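Methionine-binding lipoprotein MetQ (Bacillus subtilis subsp. subtilis, PDB 4GOT) probably binds methionine and passes it to the membrane permease of the MetNPQ ABC importer, and also takes part in methionine sulfoxide transport. Local coordinates at residues A12-H17 with A182-L187; E25-E30 with S229-D234; A57-H62 with A83-P88; Q117-A122 with N202-I207. All coordinates share one frame; numbering follows the deposited sequence.

Contact 1: residues A12-H17 with A182-L187; sequences ATKTPH and AIQNKL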
# COMPACT_ATOMS: atom_id res chain seq x y z
N ALA A 12 -7.66 -9.84 0.43
CA ALA A 12 -6.58 -9.08 1.13
C ALA A 12 -5.20 -9.60 0.73
O ALA A 12 -4.99 -10.82 0.49
CB ALA A 12 -6.74 -9.16 2.64
N THR A 13 -4.23 -8.69 0.68
CA THR A 13 -2.85 -9.08 0.45
C THR A 13 -2.39 -9.85 1.72
O THR A 13 -2.96 -9.66 2.83
CB THR A 13 -1.95 -7.83 0.12
OG1 THR A 13 -2.30 -6.71 0.96
CG2 THR A 13 -2.11 -7.38 -1.39
N LYS A 14 -1.41 -10.74 1.54
CA LYS A 14 -1.02 -11.72 2.56
C LYS A 14 -0.64 -11.16 3.90
O LYS A 14 -1.06 -11.70 4.93
CB LYS A 14 0.15 -12.58 2.10
CG LYS A 14 0.35 -13.81 2.99
CD LYS A 14 1.10 -14.87 2.21
CE LYS A 14 1.62 -16.02 3.06
NZ LYS A 14 2.94 -16.45 2.49
N THR A 15 0.15 -10.09 3.86
CA THR A 15 0.65 -9.42 5.05
C THR A 15 0.91 -7.90 4.79
O THR A 15 1.51 -7.51 3.79
CB THR A 15 1.90 -10.17 5.64
OG1 THR A 15 2.33 -9.52 6.84
CG2 THR A 15 3.07 -10.26 4.63
N PRO A 16 0.46 -7.05 5.71
CA PRO A 16 -0.18 -7.44 6.99
C PRO A 16 -1.69 -7.71 6.91
O PRO A 16 -2.27 -8.12 7.92
CB PRO A 16 0.00 -6.18 7.85
CG PRO A 16 0.02 -5.07 6.87
CD PRO A 16 0.75 -5.59 5.66
N HIS A 17 -2.30 -7.45 5.75
CA HIS A 17 -3.74 -7.28 5.68
C HIS A 17 -4.49 -8.61 6.03
O HIS A 17 -5.42 -8.59 6.88
CB HIS A 17 -4.19 -6.74 4.31
CG HIS A 17 -3.49 -5.51 3.86
ND1 HIS A 17 -2.14 -5.48 3.59
CD2 HIS A 17 -3.95 -4.26 3.56
CE1 HIS A 17 -1.78 -4.25 3.27
NE2 HIS A 17 -2.87 -3.49 3.20
N ALA A 182 7.45 -6.02 1.11
CA ALA A 182 8.69 -6.11 1.89
C ALA A 182 8.57 -7.14 2.98
O ALA A 182 9.43 -7.98 3.14
CB ALA A 182 9.06 -4.75 2.48
N ILE A 183 7.51 -7.06 3.80
CA ILE A 183 7.27 -8.03 4.89
C ILE A 183 7.00 -9.45 4.34
O ILE A 183 7.48 -10.41 4.93
CB ILE A 183 6.14 -7.61 5.87
CG1 ILE A 183 6.52 -6.30 6.59
CG2 ILE A 183 5.93 -8.65 6.98
CD1 ILE A 183 5.37 -5.75 7.39
N GLN A 184 6.28 -9.55 3.22
CA GLN A 184 6.02 -10.84 2.56
C GLN A 184 7.31 -11.59 2.15
O GLN A 184 7.37 -12.80 2.28
CB GLN A 184 5.05 -10.67 1.35
CG GLN A 184 4.51 -12.03 0.83
CD GLN A 184 3.39 -11.90 -0.20
OE1 GLN A 184 2.73 -10.86 -0.30
NE2 GLN A 184 3.13 -13.00 -0.93
N ASN A 185 8.32 -10.84 1.69
CA ASN A 185 9.71 -11.28 1.48
C ASN A 185 10.59 -11.39 2.76
O ASN A 185 11.77 -11.54 2.65
CB ASN A 185 10.39 -10.26 0.54
CG ASN A 185 11.65 -10.80 -0.14
OD1 ASN A 185 11.62 -11.83 -0.81
ND2 ASN A 185 12.75 -10.07 0.01
N LYS A 186 10.01 -11.26 3.95
CA LYS A 186 10.76 -11.40 5.21
C LYS A 186 11.78 -10.28 5.47
O LYS A 186 12.75 -10.46 6.23
CB LYS A 186 11.47 -12.76 5.27
CG LYS A 186 10.59 -13.96 4.93
CD LYS A 186 9.34 -14.03 5.80
CE LYS A 186 8.77 -15.46 5.89
NZ LYS A 186 8.27 -16.02 4.60
N LEU A 187 11.57 -9.13 4.85
CA LEU A 187 12.34 -7.93 5.20
C LEU A 187 11.67 -7.23 6.39
O LEU A 187 10.49 -7.29 6.59
CB LEU A 187 12.44 -6.98 3.99
CG LEU A 187 13.25 -7.48 2.79
CD1 LEU A 187 13.06 -6.56 1.58
CD2 LEU A 187 14.73 -7.63 3.19
O HOH W 1 -0.05 -11.02 -1.13
O HOH W 2 5.26 -15.14 2.74
O HOH W 3 1.51 -8.81 1.28
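T15 and Q184 bring the backbones closest, with 6.1 Å between T15 CA and Q184 CA, where the start of helix 14-29 faces the last turn of helix 179-184. The two helices belong to different lobes of the two-lobed periplasmic-binding-protein fold, one packed with the six-stranded sheet and the other with the five-stranded sheet, so the contact bridges the lobes beside the ligand cleft. T15, which precedes a cis peptide bond to P16, meets the other helix with both branches. Its rotamer (chi1 -178°) sets the methyl CG2 against the backbone of Q184, 3.6 Å from Q184 N, and turns the hydroxyl OG1 to I183, 3.7 Å from I183 CG2, the two side chains crossing at about a right angle. Y240 also packs on T15. K14 crosses Q184 in the same perpendicular fashion, its CB beside the amide oxygen. A Schellman motif, with K186 (positive phi) as its C-prime residue, ends helix 179-184: K186 N binds I183 O at 2.8 Å and L187 N binds A182 O at 3.0 Å. Water does the polar bridging. One water accepts from K14 N and donates to Q184 OE1; a second relays K14 NZ to the carbonyl of Q184. A third accepts from T15 N at 3.2 Å and lies 2.9 Å from Q184 OE1, to which it may donate.

Contact 2: residues E25-E30 with S229-D234; sequences EPLLKE and SKKIKD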
# COMPACT_ATOMS: atom_id res chain seq x y z
N GLU A 25 -10.99 -11.93 13.30
CA GLU A 25 -12.02 -13.02 13.19
C GLU A 25 -12.83 -13.37 14.48
O GLU A 25 -14.03 -13.45 14.43
CB GLU A 25 -11.41 -14.30 12.59
CG GLU A 25 -12.40 -15.45 12.49
CD GLU A 25 -11.94 -16.59 11.59
OE1 GLU A 25 -10.70 -16.83 11.46
OE2 GLU A 25 -12.83 -17.26 11.02
N PRO A 26 -12.16 -13.59 15.62
CA PRO A 26 -12.93 -13.86 16.84
C PRO A 26 -13.75 -12.67 17.37
O PRO A 26 -14.80 -12.88 18.00
CB PRO A 26 -11.87 -14.31 17.87
CG PRO A 26 -10.55 -14.03 17.26
CD PRO A 26 -10.72 -13.83 15.79
N LEU A 27 -13.27 -11.46 17.11
CA LEU A 27 -14.00 -10.26 17.45
C LEU A 27 -15.27 -10.09 16.56
O LEU A 27 -16.33 -9.63 17.03
CB LEU A 27 -13.08 -9.02 17.41
CG LEU A 27 -11.79 -9.07 18.27
CD1 LEU A 27 -11.06 -7.73 18.05
CD2 LEU A 27 -12.03 -9.30 19.74
N LEU A 28 -15.18 -10.46 15.29
CA LEU A 28 -16.37 -10.49 14.41
C LEU A 28 -17.40 -11.54 14.79
O LEU A 28 -18.59 -11.29 14.70
CB LEU A 28 -15.98 -10.71 12.93
CG LEU A 28 -15.52 -9.46 12.21
CD1 LEU A 28 -14.90 -9.87 10.87
CD2 LEU A 28 -16.66 -8.46 12.07
N LYS A 29 -16.96 -12.73 15.19
CA LYS A 29 -17.87 -13.77 15.71
C LYS A 29 -18.62 -13.28 16.98
O LYS A 29 -19.81 -13.54 17.15
CB LYS A 29 -17.11 -15.08 15.97
CG LYS A 29 -18.02 -16.26 16.29
CD LYS A 29 -17.29 -17.59 16.42
CE LYS A 29 -16.67 -17.82 17.81
NZ LYS A 29 -16.65 -19.26 18.21
N GLU A 30 -17.93 -12.50 17.82
CA GLU A 30 -18.58 -11.84 18.99
C GLU A 30 -19.69 -10.82 18.63
O GLU A 30 -20.52 -10.47 19.50
CB GLU A 30 -17.53 -11.19 19.91
CG GLU A 30 -16.85 -12.21 20.85
CD GLU A 30 -15.48 -11.79 21.40
OE1 GLU A 30 -15.13 -10.59 21.38
OE2 GLU A 30 -14.74 -12.69 21.87
N SER A 229 -10.90 -1.42 16.74
CA SER A 229 -10.87 -1.77 18.20
C SER A 229 -9.48 -1.53 18.82
O SER A 229 -8.45 -1.52 18.11
CB SER A 229 -11.28 -3.23 18.42
OG SER A 229 -10.34 -4.14 17.87
N LYS A 230 -9.42 -1.38 20.13
CA LYS A 230 -8.13 -1.30 20.83
C LYS A 230 -7.32 -2.57 20.57
O LYS A 230 -6.14 -2.49 20.30
CB LYS A 230 -8.27 -1.05 22.34
CG LYS A 230 -6.92 -0.77 23.04
CD LYS A 230 -7.02 -0.69 24.55
CE LYS A 230 -5.64 -0.56 25.22
NZ LYS A 230 -4.80 0.56 24.70
N LYS A 231 -7.96 -3.74 20.63
CA LYS A 231 -7.25 -5.01 20.34
C LYS A 231 -6.56 -5.02 18.98
O LYS A 231 -5.39 -5.37 18.90
CB LYS A 231 -8.20 -6.22 20.46
CG LYS A 231 -8.49 -6.60 21.89
CD LYS A 231 -9.70 -7.52 21.99
CE LYS A 231 -9.69 -8.27 23.31
NZ LYS A 231 -11.08 -8.47 23.78
N ILE A 232 -7.26 -4.64 17.91
CA ILE A 232 -6.63 -4.63 16.58
C ILE A 232 -5.53 -3.54 16.44
O ILE A 232 -4.46 -3.83 15.92
CB ILE A 232 -7.67 -4.64 15.43
CG1 ILE A 232 -8.36 -6.01 15.36
CG2 ILE A 232 -7.02 -4.33 14.09
CD1 ILE A 232 -7.43 -7.20 15.21
N LYS A 233 -5.75 -2.33 16.96
CA LYS A 233 -4.72 -1.30 16.91
C LYS A 233 -3.43 -1.70 17.66
O LYS A 233 -2.34 -1.47 17.16
CB LYS A 233 -5.24 0.05 17.44
CG LYS A 233 -6.29 0.71 16.51
CD LYS A 233 -6.66 2.12 16.97
CE LYS A 233 -7.72 2.74 16.03
NZ LYS A 233 -7.31 2.84 14.60
N ASP A 234 -3.59 -2.27 18.85
CA ASP A 234 -2.47 -2.80 19.65
C ASP A 234 -1.78 -3.99 18.94
O ASP A 234 -0.56 -4.14 19.00
CB ASP A 234 -2.96 -3.26 21.02
CG ASP A 234 -3.33 -2.10 21.95
OD1 ASP A 234 -2.95 -0.93 21.68
OD2 ASP A 234 -4.00 -2.40 22.98
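L27 reaches from helix 14-29 to the first turn of helix 230-239, and this single leucine carries most of the contact between two helices on one lobe of the periplasmic-binding-protein fold, the lobe built round the six-stranded sheet. The backbones stay well apart, with 9.0 Å between L27 CA and K231 CA, leaving the side chains to span the interval. The apolar part is a fork. L27 CD2 lies 3.7 Å from K231 CD, on the aliphatic run of a lysine whose chain bends only near its end. L27 CD1 touches K231 CB as well and sits 4.2 Å from I232 CG1; I232 points its CB across the line of approach, and it is CG1 that turns toward the leucine. V226, from helix 218-227, packs on both L27 and I232.

The polar part belongs to the helix start. S229 is the N-cap of helix 230-239, and the hydroxyl, held between S229 N and its carbonyl carbon (chi1 67°), is placed to accept from I232 N at 3.1 Å in a nearly straight bond (166°). The same OG is also hydrogen-bonded to V226 O, which ties the cap to the preceding helix. Replacing the serine with alanine removes the hydroxyl, which is likely to leave I232 N uncapped and V226 O without this partner. Within the helix, K230 NZ and D234 OD2 form a long salt bridge at 3.5 Å. The capping oxygen S229 OG itself borders the leucine, 3.7 Å from L27 CD1.

Contact 3: residues A57-H62 with A83-P88; sequences ANYFQH and AVHLEP. With MSE (selenomethionine), chain B.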
# COMPACT_ATOMS: atom_id res chain seq x y z
N ALA A 57 -15.67 -7.24 0.08
CA ALA A 57 -14.75 -6.16 0.41
C ALA A 57 -13.35 -6.61 0.03
O ALA A 57 -13.08 -7.82 -0.16
CB ALA A 57 -14.84 -5.82 1.90
N ASN A 58 -12.48 -5.63 -0.21
CA ASN A 58 -11.05 -5.90 -0.31
C ASN A 58 -10.31 -4.97 0.67
O ASN A 58 -10.85 -3.96 1.09
CB ASN A 58 -10.53 -5.83 -1.79
CG ASN A 58 -10.66 -4.47 -2.42
OD1 ASN A 58 -10.35 -3.44 -1.80
ND2 ASN A 58 -10.99 -4.45 -3.71
N TYR A 59 -9.10 -5.37 1.05
CA TYR A 59 -8.27 -4.67 2.04
C TYR A 59 -6.83 -4.84 1.53
O TYR A 59 -6.18 -5.89 1.77
CB TYR A 59 -8.46 -5.37 3.39
CG TYR A 59 -7.69 -4.83 4.55
CD1 TYR A 59 -7.32 -3.50 4.63
CD2 TYR A 59 -7.40 -5.66 5.64
CE1 TYR A 59 -6.65 -3.03 5.72
CE2 TYR A 59 -6.73 -5.19 6.75
CZ TYR A 59 -6.33 -3.89 6.78
OH TYR A 59 -5.70 -3.39 7.88
N PHE A 60 -6.40 -3.86 0.74
CA PHE A 60 -5.09 -3.91 0.07
C PHE A 60 -4.54 -2.57 -0.44
O PHE A 60 -3.34 -2.51 -0.68
CB PHE A 60 -5.08 -4.94 -1.10
CG PHE A 60 -5.61 -4.38 -2.38
CD1 PHE A 60 -6.96 -4.07 -2.52
CD2 PHE A 60 -4.74 -4.01 -3.42
CE1 PHE A 60 -7.43 -3.48 -3.68
CE2 PHE A 60 -5.21 -3.44 -4.59
CZ PHE A 60 -6.56 -3.19 -4.72
N GLN A 61 -5.38 -1.53 -0.61
CA GLN A 61 -4.99 -0.31 -1.36
C GLN A 61 -5.20 0.96 -0.59
O GLN A 61 -5.82 0.94 0.46
CB GLN A 61 -5.85 -0.22 -2.64
CG GLN A 61 -7.30 0.23 -2.41
CD GLN A 61 -8.25 -0.16 -3.51
OE1 GLN A 61 -8.03 0.14 -4.68
NE2 GLN A 61 -9.35 -0.85 -3.13
N HIS A 62 -4.77 2.08 -1.16
CA HIS A 62 -5.07 3.41 -0.59
C HIS A 62 -6.03 4.15 -1.55
O HIS A 62 -6.36 3.63 -2.61
CB HIS A 62 -3.79 4.23 -0.34
CG HIS A 62 -2.74 4.09 -1.42
ND1 HIS A 62 -2.89 4.59 -2.70
CD2 HIS A 62 -1.51 3.52 -1.38
CE1 HIS A 62 -1.81 4.30 -3.41
NE2 HIS A 62 -0.97 3.63 -2.64
N ALA A 83 -10.58 4.06 6.24
CA ALA A 83 -9.13 3.81 6.46
C ALA A 83 -8.87 2.96 7.74
O ALA A 83 -9.64 3.02 8.71
CB ALA A 83 -8.38 5.16 6.50
N VAL A 84 -7.81 2.16 7.74
CA VAL A 84 -7.44 1.23 8.82
C VAL A 84 -6.00 1.46 9.35
O VAL A 84 -5.79 1.51 10.58
CB VAL A 84 -7.55 -0.24 8.40
CG1 VAL A 84 -7.31 -1.17 9.59
CG2 VAL A 84 -8.91 -0.52 7.78
N HIS A 85 -5.05 1.58 8.41
CA HIS A 85 -3.61 1.58 8.68
C HIS A 85 -2.82 2.26 7.53
O HIS A 85 -3.22 2.29 6.37
CB HIS A 85 -3.09 0.14 8.95
CG HIS A 85 -2.75 -0.65 7.73
ND1 HIS A 85 -3.51 -1.73 7.30
CD2 HIS A 85 -1.70 -0.58 6.88
CE1 HIS A 85 -2.97 -2.24 6.22
NE2 HIS A 85 -1.86 -1.58 5.94
N LEU A 86 -1.65 2.75 7.91
CA LEU A 86 -0.65 3.33 7.03
C LEU A 86 0.63 2.42 6.97
O LEU A 86 1.08 1.83 7.99
CB LEU A 86 -0.30 4.76 7.56
CG LEU A 86 0.69 5.63 6.75
CD1 LEU A 86 0.22 5.83 5.31
CD2 LEU A 86 1.01 6.97 7.43
N GLU A 87 1.23 2.33 5.77
CA GLU A 87 2.52 1.66 5.57
C GLU A 87 3.53 2.66 4.97
O GLU A 87 3.61 2.79 3.76
CB GLU A 87 2.36 0.49 4.58
CG GLU A 87 1.54 -0.66 5.08
CD GLU A 87 1.20 -1.67 3.98
OE1 GLU A 87 1.97 -1.83 3.00
OE2 GLU A 87 0.14 -2.30 4.11
N PRO A 88 4.28 3.40 5.80
CA PRO A 88 5.31 4.26 5.20
C PRO A 88 6.26 3.49 4.23
O PRO A 88 6.87 2.46 4.60
CB PRO A 88 6.03 4.83 6.41
CG PRO A 88 4.96 4.88 7.45
CD PRO A 88 4.18 3.61 7.25
N MSE B . -0.14 -1.79 1.01
CA MSE B . 0.45 -0.93 -0.06
C MSE B . 1.06 0.40 0.49
O MSE B . 0.37 1.05 1.23
OXT MSE B . 2.19 0.87 0.21
CB MSE B . -0.66 -0.58 -1.07
CG MSE B . -0.20 0.02 -2.36
SE MSE B . -1.69 0.64 -3.50
CE MSE B . -2.30 -1.24 -4.21
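Y59 gives up the most surface, reaching with its ring toward V84 and H85. A chi1 of 180° swings the Y59 ring away from its own N and sends the hydroxyl to the edge of the H85 imidazole, near the plane of that ring. There Y59 OH and H85 ND1 share a hydrogen bond of 2.8 Å in which either may be the donor. The two rings are inclined at 69°, with centroids 5.5 Å apart. V84 lies against the same end of the tyrosine: its CG1 comes tightly to 3.2 Å from Y59 OH, while CG2 lies 4.0 Å from Y59 CE1.

Strands 57-62 and 78-86 are not neighbours in the six-stranded sheet of this periplasmic-binding-protein fold; strand 206-211 runs between them, and the side chains of Y59 and H85 span it. H17 fits edge-to-face against both rings. H85 then extends the polar chain, its NE2 donating to E87 OE2 at 2.8 Å, although the position of that oxygen is less certain. The other carboxylate oxygen, E87 OE1, accepts from the amino nitrogen N of the bound selenomethionine at 2.9 Å. Beyond the bend at F60 the first segment reaches the far end of the same ligand: the selenium lies over one face of the H62 ring, nearer its rim, 3.2 Å from H62 NE2, a nitrogen also hydrogen-bonded to E116.

Contact 4: residues Q117-A122 with N202-I207; sequences QGRMLA and NPYANI. With MSE (selenomethionine), chain B.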
# COMPACT_ATOMS: atom_id res chain seq x y z
N GLN A 117 3.29 6.79 -8.57
CA GLN A 117 4.45 7.43 -9.18
C GLN A 117 4.85 8.70 -8.43
O GLN A 117 6.04 8.95 -8.26
CB GLN A 117 4.21 7.75 -10.65
CG GLN A 117 4.00 6.50 -11.54
CD GLN A 117 5.18 5.55 -11.56
OE1 GLN A 117 5.11 4.40 -11.03
NE2 GLN A 117 6.30 6.01 -12.13
N GLY A 118 3.87 9.50 -8.01
CA GLY A 118 4.15 10.71 -7.23
C GLY A 118 4.67 10.41 -5.82
O GLY A 118 5.53 11.12 -5.29
N ARG A 119 4.19 9.32 -5.22
CA ARG A 119 4.62 8.90 -3.86
C ARG A 119 6.14 8.59 -3.84
O ARG A 119 6.86 9.03 -2.98
CB ARG A 119 3.83 7.66 -3.43
CG ARG A 119 4.01 7.26 -1.98
CD ARG A 119 3.23 6.00 -1.64
NE ARG A 119 3.31 5.77 -0.21
CZ ARG A 119 2.85 4.69 0.42
NH1 ARG A 119 2.26 3.68 -0.24
NH2 ARG A 119 2.99 4.62 1.74
N MSE A 120 6.59 7.78 -4.80
CA MSE A 120 8.01 7.49 -5.03
C MSE A 120 8.87 8.71 -5.33
O MSE A 120 9.89 8.95 -4.66
CB MSE A 120 8.13 6.48 -6.19
CG MSE A 120 7.48 5.18 -5.84
SE MSE A 120 7.43 3.95 -7.32
CE MSE A 120 5.60 3.93 -7.99
N LEU A 121 8.46 9.53 -6.29
CA LEU A 121 9.24 10.70 -6.65
C LEU A 121 9.35 11.72 -5.50
O LEU A 121 10.36 12.44 -5.41
CB LEU A 121 8.68 11.36 -7.94
CG LEU A 121 8.71 10.45 -9.17
CD1 LEU A 121 8.17 11.23 -10.35
CD2 LEU A 121 10.10 9.85 -9.46
N ALA A 122 8.33 11.76 -4.64
CA ALA A 122 8.27 12.74 -3.54
C ALA A 122 9.35 12.40 -2.52
O ALA A 122 9.93 13.30 -1.92
CB ALA A 122 6.90 12.77 -2.88
N ASN A 202 0.48 12.56 4.95
CA ASN A 202 0.56 11.33 4.13
C ASN A 202 -0.84 10.82 3.74
O ASN A 202 -1.51 10.25 4.57
CB ASN A 202 1.33 10.24 4.92
CG ASN A 202 1.64 8.98 4.10
OD1 ASN A 202 0.87 8.55 3.23
ND2 ASN A 202 2.79 8.37 4.40
N PRO A 203 -1.26 10.96 2.47
CA PRO A 203 -2.58 10.47 2.03
C PRO A 203 -2.69 8.96 1.65
O PRO A 203 -3.67 8.56 1.02
CB PRO A 203 -2.81 11.30 0.76
CG PRO A 203 -1.46 11.30 0.15
CD PRO A 203 -0.49 11.48 1.31
N TYR A 204 -1.72 8.13 2.04
CA TYR A 204 -1.68 6.76 1.54
C TYR A 204 -2.12 5.68 2.53
O TYR A 204 -1.76 4.48 2.39
CB TYR A 204 -0.28 6.44 0.88
CG TYR A 204 0.08 7.39 -0.28
CD1 TYR A 204 -0.47 7.22 -1.55
CD2 TYR A 204 0.96 8.47 -0.10
CE1 TYR A 204 -0.18 8.08 -2.60
CE2 TYR A 204 1.27 9.34 -1.14
CZ TYR A 204 0.69 9.15 -2.39
OH TYR A 204 1.01 10.00 -3.43
N ALA A 205 -2.99 6.05 3.47
CA ALA A 205 -3.57 5.06 4.35
C ALA A 205 -4.30 3.98 3.54
O ALA A 205 -5.00 4.28 2.55
CB ALA A 205 -4.54 5.70 5.33
N ASN A 206 -4.16 2.74 3.96
CA ASN A 206 -4.85 1.64 3.32
C ASN A 206 -6.29 1.53 3.87
O ASN A 206 -6.53 1.80 5.04
CB ASN A 206 -4.12 0.32 3.59
CG ASN A 206 -2.85 0.15 2.75
OD1 ASN A 206 -2.55 -0.94 2.35
ND2 ASN A 206 -2.12 1.26 2.45
N ILE A 207 -7.20 1.08 3.03
CA ILE A 207 -8.62 1.19 3.27
C ILE A 207 -9.31 -0.16 3.02
O ILE A 207 -8.75 -1.08 2.37
CB ILE A 207 -9.28 2.27 2.37
CG1 ILE A 207 -9.25 1.86 0.89
CG2 ILE A 207 -8.67 3.66 2.65
CD1 ILE A 207 -10.11 2.63 -0.11
N MSE B . -0.14 -1.79 1.01
CA MSE B . 0.45 -0.93 -0.06
C MSE B . 1.06 0.40 0.49
O MSE B . 0.37 1.05 1.23
OXT MSE B . 2.19 0.87 0.21
CB MSE B . -0.66 -0.58 -1.07
CG MSE B . -0.20 0.02 -2.36
SE MSE B . -1.69 0.64 -3.50
CE MSE B . -2.30 -1.24 -4.21
O HOH W 4 0.44 3.16 3.14
O HOH W 5 1.28 9.05 -5.80
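The amino-acid pocket between the two lobes of this periplasmic-binding-protein fold is bordered by R119 of helix 117-126, by the loop carrying Y204 and by N206 in strand 206-211. R119 lies extended along one face of the Y204 ring. Its CD is centred over that face in a CH-pi contact, 3.6 Å from the ring centroid, and P203 CG occupies the opposite face near the rim. The guanidinium runs almost parallel to the ring, 13° between planes, but slides past it to lie over Y204 CB. Its edge faces the ligand: R119 NH1 donates to OXT of the selenomethionine at 2.8 Å, bent at 137°. Salt bridges to E116 and E197 fix the group. With a serine replacing Y204 the ring under R119 CD is gone, and the arm is likely to lose its lateral support. A water 2.6 Å from Y204 OH bonds weakly to R119 N. An Asx turn (Y204 N to N202 OD1, 2.9 Å) shapes the loop. N206 grips the ligand twice: its OD1 accepts from the amino N of the selenomethionine at 2.9 Å, and its ND2 donates to the carboxylate O at 2.8 Å, nearly straight at 167°.

In the fold
From the N terminus, residues 12-17 open contact 1 and residues 25-30 open contact 2, both on or beside helix 14-29. Contact 3 closes first, at 83-88, nested inside both of those loops. Contact 4 opens afterwards at 117-122, in series with contact 3; contact 1 closes at 182-187 before contact 4 does at 202-207, and these two cross. Contact 2 closes last, at 229-234, crossing contact 1 and enclosing contact 4. Contacts 1 and 4 join the two lobes, whereas contacts 2 and 3 lie within one. H17 and N206 link contacts 1 and 4; contacts 3 and 4 meet at the ligand and share the six-stranded sheet, with strand 206-211 between 57-62 and 78-86.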